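Local coordinates for factor H binding protein (Treponema denticola, PDB 3R15) that probably binds the complement regulator factor H and belongs to the FhbB family of likely lipoproteins of an oral spirochaete, at residues 71-75 and 85-89. Sequence-based numbering, arbitrary orientation.
Sequences GTSIA and KRFIP
Arg86 reaches the loop 71-75 at full stretch, with CG anti to the backbone N (chi1 172°) and the chain extended out to NE, and its guanidinium meets the backbone end-on. Arg86 NH2 donates to Thr72 O (3.0 Å) and Arg86 NH1 to Ser73 O (2.9 Å), so that two successive carbonyls are gripped by the two terminal nitrogens. Both oxygens lie close to the guanidinium plane, whereas each nitrogen stands well above the plane of the carbonyl it meets. Thr72 OG1 sits over one face of the group, 3.1 Å from Arg86 CZ, but the angle is too poor for a hydrogen bond with the guanidinium; its hydrogen bond is with Lys69 O. The Phe87 ring lies against the Arg86 side chain: Arg86 CG stands over the middle of the ring, 3.8 Å above its plane, and Phe87 CZ is 3.3 Å from the guanidinium plane, displaced toward its rim. From the loop, Ile74 places CD1 3.8 Å from Phe87 CZ and CG1 3.6 Å from Arg86 NH1, while packing on Leu33 and Val47 of helices 20-36 and 44-59. Arg86 NE is paired in a salt bridge with Asp67, at the end of strand 63-67. One cation thus ties the loop to the helix-strand junction, its charge probably balanced by Asp67 and further stabilised by the two carbonyl dipoles.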
loop_
_atom_site.group_PDB
_atom_site.type_symbol
_atom_site.label_atom_id
_atom_site.label_comp_id
_atom_site.label_asym_id
_atom_site.label_seq_id
_atom_site.Cartn_x
_atom_site.Cartn_y
_atom_site.Cartn_z
ATOM N N GLY A 71 -7.027 -8.275 6.191
ATOM C CA GLY A 71 -7.606 -9.571 5.889
ATOM C C GLY A 71 -8.686 -9.531 4.820
ATOM O O GLY A 71 -9.376 -10.534 4.587
ATOM N N THR A 72 -8.827 -8.384 4.166
ATOM C CA THR A 72 -9.803 -8.243 3.090
ATOM C C THR A 72 -9.136 -8.148 1.715
ATOM O O THR A 72 -7.944 -7.828 1.595
ATOM C CB THR A 72 -10.761 -7.032 3.296
ATOM O OG1 THR A 72 -10.048 -5.797 3.144
ATOM C CG2 THR A 72 -11.412 -7.079 4.671
ATOM N N SER A 73 -9.917 -8.454 0.682
ATOM C CA SER A 73 -9.459 -8.355 -0.701
ATOM C C SER A 73 -9.504 -6.901 -1.166
ATOM O O SER A 73 -9.989 -6.019 -0.451
ATOM C CB SER A 73 -10.358 -9.207 -1.600
ATOM O OG SER A 73 -11.717 -8.780 -1.494
ATOM N N ILE A 74 -9.012 -6.656 -2.378
ATOM C CA ILE A 74 -9.165 -5.340 -3.000
ATOM C C ILE A 74 -9.868 -5.485 -4.355
ATOM O O ILE A 74 -9.499 -6.332 -5.178
ATOM C CB ILE A 74 -7.825 -4.625 -3.234
ATOM C CG1 ILE A 74 -6.866 -4.815 -2.055
ATOM C CG2 ILE A 74 -8.073 -3.148 -3.511
ATOM C CD1 ILE A 74 -5.471 -4.276 -2.337
ATOM N N ALA A 75 -10.874 -4.649 -4.601
ATOM C CA ALA A 75 -11.676 -4.803 -5.806
ATOM C C ALA A 75 -11.023 -4.182 -7.037
ATOM O O ALA A 75 -10.334 -3.172 -6.941
ATOM C CB ALA A 75 -13.057 -4.204 -5.591
ATOM N N LYS A 85 -6.774 5.836 1.790
ATOM C CA LYS A 85 -7.587 5.819 2.998
ATOM C C LYS A 85 -7.530 4.480 3.707
ATOM O O LYS A 85 -7.848 4.386 4.895
ATOM C CB LYS A 85 -9.043 6.166 2.676
ATOM C CG LYS A 85 -9.264 7.635 2.329
ATOM N N ARG A 86 -7.133 3.442 2.976
ATOM C CA ARG A 86 -7.040 2.102 3.554
ATOM C C ARG A 86 -5.620 1.728 3.954
ATOM O O ARG A 86 -5.399 1.115 4.997
ATOM C CB ARG A 86 -7.591 1.046 2.587
ATOM C CG ARG A 86 -7.338 -0.376 3.064
ATOM C CD ARG A 86 -7.977 -1.443 2.171
ATOM N NE ARG A 86 -7.490 -2.764 2.556
ATOM C CZ ARG A 86 -7.833 -3.896 1.960
ATOM N NH1 ARG A 86 -8.686 -3.881 0.937
ATOM N NH2 ARG A 86 -7.311 -5.035 2.385
ATOM N N PHE A 87 -4.658 2.099 3.119
ATOM C CA PHE A 87 -3.272 1.716 3.366
ATOM C C PHE A 87 -2.507 2.945 3.818
ATOM O O PHE A 87 -2.081 3.767 3.001
ATOM C CB PHE A 87 -2.663 1.091 2.115
ATOM C CG PHE A 87 -3.344 -0.183 1.689
ATOM C CD1 PHE A 87 -3.095 -1.370 2.362
ATOM C CD2 PHE A 87 -4.248 -0.188 0.632
ATOM C CE1 PHE A 87 -3.718 -2.551 1.988
ATOM C CE2 PHE A 87 -4.882 -1.356 0.243
ATOM C CZ PHE A 87 -4.610 -2.552 0.919
ATOM N N ILE A 88 -2.345 3.052 5.130
ATOM C CA ILE A 88 -1.874 4.268 5.770
ATOM C C ILE A 88 -0.402 4.158 6.136
ATOM O O ILE A 88 0.020 3.191 6.770
ATOM C CB ILE A 88 -2.682 4.546 7.056
ATOM C CG1 ILE A 88 -4.182 4.540 6.756
ATOM C CG2 ILE A 88 -2.256 5.876 7.683
ATOM C CD1 ILE A 88 -4.643 5.715 5.937
ATOM N N PRO A 89 0.392 5.156 5.739
ATOM C CA PRO A 89 1.806 5.109 6.118
ATOM C C PRO A 89 2.028 5.655 7.526
ATOM O O PRO A 89 1.367 6.612 7.950
ATOM C CB PRO A 89 2.478 5.980 5.055
ATOM C CG PRO A 89 1.405 6.985 4.669
ATOM C CD PRO A 89 0.082 6.260 4.814
#